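Local coordinates for rhamnose ABC transporter, rhamnose-binding protein (Actinomyces odontolyticus ATCC 17982, PDB 5BQ3) that probably binds a sugar, likely rhamnose, outside the membrane and hands it to an ABC transporter for uptake, at residues L89-N94 against V113-S118; G153-L158 against A218-T223. One frame throughout, in Å; residues are numbered along the deposited sequence.

Interaction 1 of 2, residues L89-N94 against V113-S118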
loop_
_atom_site.group_PDB
_atom_site.type_symbol
_atom_site.label_atom_id
_atom_site.label_comp_id
_atom_site.label_asym_id
_atom_site.label_seq_id
_atom_site.Cartn_x
_atom_site.Cartn_y
_atom_site.Cartn_z
ATOM N N LEU A 89 4.604 19.160 -5.423
ATOM C CA LEU A 89 4.117 18.762 -4.106
ATOM C C LEU A 89 3.638 17.309 -4.136
ATOM O O LEU A 89 2.713 16.978 -4.880
ATOM C CB LEU A 89 2.997 19.699 -3.632
ATOM C CG LEU A 89 2.840 19.814 -2.120
ATOM C CD1 LEU A 89 3.738 20.904 -1.566
ATOM C CD2 LEU A 89 1.406 20.095 -1.751
ATOM N N VAL A 90 4.296 16.443 -3.349
ATOM C CA VAL A 90 3.962 15.018 -3.243
ATOM C C VAL A 90 3.341 14.806 -1.853
ATOM O O VAL A 90 4.016 15.041 -0.852
ATOM C CB VAL A 90 5.177 14.091 -3.523
ATOM C CG1 VAL A 90 4.734 12.641 -3.648
ATOM C CG2 VAL A 90 5.931 14.520 -4.784
ATOM N N ILE A 91 2.045 14.426 -1.787
ATOM C CA ILE A 91 1.349 14.307 -0.502
ATOM C C ILE A 91 0.538 13.001 -0.339
ATOM O O ILE A 91 -0.117 12.544 -1.268
ATOM C CB ILE A 91 0.443 15.565 -0.274
ATOM C CG1 ILE A 91 -0.294 15.519 1.087
ATOM C CG2 ILE A 91 -0.532 15.813 -1.443
ATOM C CD1 ILE A 91 -0.518 16.825 1.735
ATOM N N ALA A 92 0.579 12.433 0.879
ATOM C CA ALA A 92 -0.217 11.281 1.298
ATOM C C ALA A 92 -1.363 11.838 2.137
ATOM O O ALA A 92 -1.173 12.141 3.316
ATOM C CB ALA A 92 0.638 10.292 2.084
ATOM N N ALA A 93 -2.517 12.087 1.486
ATOM C CA ALA A 93 -3.701 12.717 2.074
ATOM C C ALA A 93 -4.272 11.952 3.273
ATOM O O ALA A 93 -4.554 10.756 3.174
ATOM C CB ALA A 93 -4.780 12.891 1.016
ATOM N N ASN A 94 -4.442 12.663 4.405
ATOM C CA ASN A 94 -5.017 12.120 5.638
ATOM C C ASN A 94 -6.525 11.922 5.469
ATOM O O ASN A 94 -7.087 10.961 5.990
ATOM C CB ASN A 94 -4.723 13.041 6.819
ATOM C CG ASN A 94 -3.427 12.755 7.536
ATOM O OD1 ASN A 94 -3.105 11.606 7.861
ATOM N ND2 ASN A 94 -2.691 13.806 7.868
ATOM N N VAL A 113 0.646 19.007 -8.227
ATOM C CA VAL A 113 0.225 18.195 -7.081
ATOM C C VAL A 113 0.153 16.717 -7.477
ATOM O O VAL A 113 -0.589 16.338 -8.383
ATOM C CB VAL A 113 -1.107 18.698 -6.455
ATOM C CG1 VAL A 113 -1.579 17.781 -5.329
ATOM C CG2 VAL A 113 -0.970 20.132 -5.949
ATOM N N VAL A 114 0.942 15.893 -6.774
ATOM C CA VAL A 114 1.013 14.444 -6.945
ATOM C C VAL A 114 0.654 13.798 -5.603
ATOM O O VAL A 114 1.274 14.112 -4.590
ATOM C CB VAL A 114 2.409 13.988 -7.469
ATOM C CG1 VAL A 114 2.530 12.466 -7.509
ATOM C CG2 VAL A 114 2.707 14.581 -8.843
ATOM N N THR A 115 -0.361 12.930 -5.588
ATOM C CA THR A 115 -0.753 12.220 -4.371
ATOM C C THR A 115 -0.206 10.796 -4.438
ATOM O O THR A 115 -0.113 10.234 -5.524
ATOM C CB THR A 115 -2.272 12.255 -4.138
ATOM O OG1 THR A 115 -2.950 11.797 -5.306
ATOM C CG2 THR A 115 -2.779 13.634 -3.743
ATOM N N PHE A 116 0.191 10.227 -3.290
ATOM C CA PHE A 116 0.718 8.862 -3.213
ATOM C C PHE A 116 0.229 8.174 -1.926
ATOM O O PHE A 116 -0.103 8.859 -0.962
ATOM C CB PHE A 116 2.263 8.816 -3.370
ATOM C CG PHE A 116 3.210 9.449 -2.363
ATOM C CD1 PHE A 116 2.749 10.355 -1.410
ATOM C CD2 PHE A 116 4.570 9.163 -2.392
ATOM C CE1 PHE A 116 3.628 10.940 -0.493
ATOM C CE2 PHE A 116 5.449 9.751 -1.474
ATOM C CZ PHE A 116 4.973 10.640 -0.535
ATOM N N ASP A 117 0.135 6.826 -1.940
ATOM C CA ASP A 117 -0.355 5.967 -0.841
ATOM C C ASP A 117 -1.881 6.168 -0.682
ATOM O O ASP A 117 -2.653 5.281 -1.057
ATOM C CB ASP A 117 0.422 6.203 0.485
ATOM C CG ASP A 117 -0.107 5.482 1.712
ATOM O OD1 ASP A 117 -0.287 4.244 1.647
ATOM O OD2 ASP A 117 -0.278 6.143 2.758
ATOM N N SER A 118 -2.303 7.341 -0.162
ATOM C CA SER A 118 -3.702 7.711 0.017
ATOM C C SER A 118 -4.026 8.945 -0.822
ATOM O O SER A 118 -3.332 9.962 -0.740
ATOM C CB SER A 118 -4.017 7.952 1.487
ATOM O OG SER A 118 -3.925 6.736 2.210
#

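Interaction 2 of 2, residues G153-L158 against A218-T223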
loop_
_atom_site.group_PDB
_atom_site.type_symbol
_atom_site.label_atom_id
_atom_site.label_comp_id
_atom_site.label_asym_id
_atom_site.label_seq_id
_atom_site.Cartn_x
_atom_site.Cartn_y
_atom_site.Cartn_z
ATOM N N GLY A 153 -9.229 -26.876 -0.359
ATOM C CA GLY A 153 -9.287 -26.916 1.098
ATOM C C GLY A 153 -10.196 -25.867 1.707
ATOM O O GLY A 153 -10.650 -24.953 1.014
ATOM N N LYS A 154 -10.457 -25.995 3.022
ATOM C CA LYS A 154 -11.307 -25.083 3.793
ATOM C C LYS A 154 -10.471 -23.895 4.276
ATOM O O LYS A 154 -9.483 -24.078 4.988
ATOM C CB LYS A 154 -11.984 -25.815 4.962
ATOM C CG LYS A 154 -13.005 -26.850 4.512
ATOM C CD LYS A 154 -13.797 -27.428 5.665
ATOM C CE LYS A 154 -14.906 -28.313 5.164
ATOM N NZ LYS A 154 -15.775 -28.792 6.269
ATOM N N VAL A 155 -10.854 -22.679 3.851
ATOM C CA VAL A 155 -10.141 -21.431 4.147
ATOM C C VAL A 155 -11.054 -20.452 4.920
ATOM O O VAL A 155 -12.249 -20.385 4.650
ATOM C CB VAL A 155 -9.605 -20.805 2.821
ATOM C CG1 VAL A 155 -8.852 -19.502 3.064
ATOM C CG2 VAL A 155 -8.723 -21.790 2.062
ATOM N N ALA A 156 -10.478 -19.704 5.880
ATOM C CA ALA A 156 -11.180 -18.700 6.684
ATOM C C ALA A 156 -10.531 -17.325 6.508
ATOM O O ALA A 156 -9.312 -17.238 6.387
ATOM C CB ALA A 156 -11.173 -19.100 8.149
ATOM N N ILE A 157 -11.341 -16.254 6.488
ATOM C CA ILE A 157 -10.835 -14.888 6.327
ATOM C C ILE A 157 -10.930 -14.137 7.667
ATOM O O ILE A 157 -12.003 -14.076 8.266
ATOM C CB ILE A 157 -11.555 -14.128 5.167
ATOM C CG1 ILE A 157 -11.361 -14.861 3.809
ATOM C CG2 ILE A 157 -11.078 -12.661 5.072
ATOM C CD1 ILE A 157 -12.354 -14.495 2.711
ATOM N N LEU A 158 -9.791 -13.585 8.131
ATOM C CA LEU A 158 -9.683 -12.769 9.339
ATOM C C LEU A 158 -9.340 -11.349 8.889
ATOM O O LEU A 158 -8.168 -11.014 8.689
ATOM C CB LEU A 158 -8.645 -13.338 10.333
ATOM C CG LEU A 158 -8.723 -12.795 11.774
ATOM C CD1 LEU A 158 -8.569 -13.896 12.777
ATOM C CD2 LEU A 158 -7.676 -11.732 12.025
ATOM N N ALA A 218 -6.291 -23.283 5.951
ATOM C CA ALA A 218 -5.567 -22.007 5.943
ATOM C C ALA A 218 -6.413 -20.820 6.417
ATOM O O ALA A 218 -7.641 -20.900 6.463
ATOM C CB ALA A 218 -5.040 -21.711 4.544
ATOM N N ILE A 219 -5.728 -19.707 6.753
ATOM C CA ILE A 219 -6.326 -18.436 7.166
ATOM C C ILE A 219 -5.730 -17.315 6.301
ATOM O O ILE A 219 -4.510 -17.220 6.178
ATOM C CB ILE A 219 -6.162 -18.138 8.699
ATOM C CG1 ILE A 219 -6.758 -19.261 9.571
ATOM C CG2 ILE A 219 -6.784 -16.781 9.077
ATOM C CD1 ILE A 219 -6.239 -19.345 11.006
ATOM N N VAL A 220 -6.598 -16.485 5.693
ATOM C CA VAL A 220 -6.213 -15.307 4.905
ATOM C C VAL A 220 -6.467 -14.092 5.776
ATOM O O VAL A 220 -7.599 -13.897 6.223
ATOM C CB VAL A 220 -6.936 -15.178 3.538
ATOM C CG1 VAL A 220 -6.310 -14.080 2.682
ATOM C CG2 VAL A 220 -6.942 -16.492 2.788
ATOM N N SER A 221 -5.427 -13.287 6.037
ATOM C CA SER A 221 -5.592 -12.095 6.859
ATOM C C SER A 221 -5.165 -10.845 6.078
ATOM O O SER A 221 -3.982 -10.503 6.057
ATOM C CB SER A 221 -4.845 -12.229 8.179
ATOM O OG SER A 221 -5.520 -11.494 9.186
ATOM N N PRO A 222 -6.122 -10.152 5.407
ATOM C CA PRO A 222 -5.751 -8.953 4.634
ATOM C C PRO A 222 -5.572 -7.712 5.530
ATOM O O PRO A 222 -6.082 -6.632 5.223
ATOM C CB PRO A 222 -6.915 -8.811 3.650
ATOM C CG PRO A 222 -8.090 -9.385 4.374
ATOM C CD PRO A 222 -7.578 -10.412 5.337
ATOM N N THR A 223 -4.815 -7.874 6.634
ATOM C CA THR A 223 -4.529 -6.848 7.645
ATOM C C THR A 223 -3.202 -7.188 8.346
ATOM O O THR A 223 -3.005 -8.330 8.768
ATOM C CB THR A 223 -5.718 -6.697 8.645
ATOM O OG1 THR A 223 -5.307 -5.949 9.794
ATOM C CG2 THR A 223 -6.315 -8.032 9.083
#

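Interaction 1 of 2, residues L89-N94 against V113-S118
Residues Leu89-Asn94 and Val113-Ser118 are neighbouring parallel strands, with the loops that follow them, inside the six-stranded sheet of one lobe. Leu89 pairs with Val113, Val90 with Val114 and Ile91 with Thr115. Val114 N donates a nearly straight bond to Leu89 O (2.8 Å), Ile91 N bonds to Val114 O, and Phe116 N reaches Ile91 O from 42° out of the carbonyl plane. Where the strands give way to loops, Ala93 N still finds Ser118 O at 3.2 Å, a bent bond whose donor stands above the carbonyl plane, so the pairing carries on past the strands.

The main side-chain contact is Val90 against one face of the Phe116 ring. Val90 CG1, anti to the backbone N (chi1 -170°), points at the ring centre, 3.5 Å from the centroid, a CH-pi contact made almost along the ring normal. Phe116 keeps CG between its own N and carbonyl carbon (chi1 65°), which folds the ring back over the neighbouring strand and sets its CE1 4.0 Å from Ala92 CB. An alanine in place of Phe116 would probably leave Val90 CG1 without its aromatic cover and open a gap next to helix 271-287, whose Ala278 touches both residues. On the face of Leu89 and Ile91, Ile91 CG2 meets Thr115 CG2 at 3.9 Å, while Leu103 of helix 100-109 packs on Leu89, Ile91 and Val113. Beta-branched Val90, Ile91, Val113, Val114 and Thr115 suit these extended, buried positions, and Thr115 turns its hydroxyl to Asp119. Strand 88-91, helix 100-109 and strand 112-116 form a beta-alpha-beta crossover, the repeating unit of the periplasmic binding protein fold.

Interaction 2 of 2, residues G153-L158 against A218-T223
Lys154 O, near the start of strand 153-159, accepts a long, weak bond from Ala218 N, the first link to strand 218-221 running parallel to it. The lysine's aliphatic chain leads away, and its NZ forms a salt bridge with Asp215. Val155 lies opposite Ala218. Its CG1 is anti to the backbone N (chi1 -180°), a torsion that carries the methyl forward along the strand to meet Val220 CG2 at 3.6 Å; helix 134-149 packs on this face through Val145, which touches both valines.

Ala156 uses both its backbone groups: its N donates to Ala218 O at 3.1 Å, and its O accepts from Val220 N at 2.9 Å. Its small side chain fits the other face, where Leu209 of helix 199-212 comes close. Ile157 returns to the valine face, and its CG2 approaches Pro222 CD at 4.2 Å, the two side chains roughly perpendicular.

Leu158 ends the pairing. Its N bonds to Val220 O, and its CB lies 4.1 Å from Ile219 CG2. Leu158 O then receives the Ser221 hydroxyl, OG, at 2.7 Å and in the carbonyl plane. Pro222, next in the pattern, has no N-H to give it; Pro222 CD and Thr223 CG2 merely pack at 3.5 Å from Leu158 O. Thr223 holds the N-cap position of helix 224-236; its OG1 bonds Asp197 and caps the helix start only weakly.

Aliphatic side chains on both faces of this strand pair meet helices 134-149 and 199-212, while at its end a serine hydroxyl takes over from the backbone and satisfies a buried carbonyl that a proline cannot serve.

How the interactions relate
Interaction 2 follows interaction 1 in the sequence, and the two lie on opposite sides of the chain's centre. Their centres are 32 Å apart and their nearest atoms about 13 Å. Each joins two adjacent parallel strands, one pair in the six-stranded sheet and the other in the four-stranded sheet, consistent with the two-lobed architecture of periplasmic binding proteins. In this family the sugar is typically held in the cleft between lobes, by loops at the C-terminal ends of the strands. The loops that end 89-94, 113-118 and 218-223 follow their strands in the way expected of loops facing that cleft, and may contribute to it.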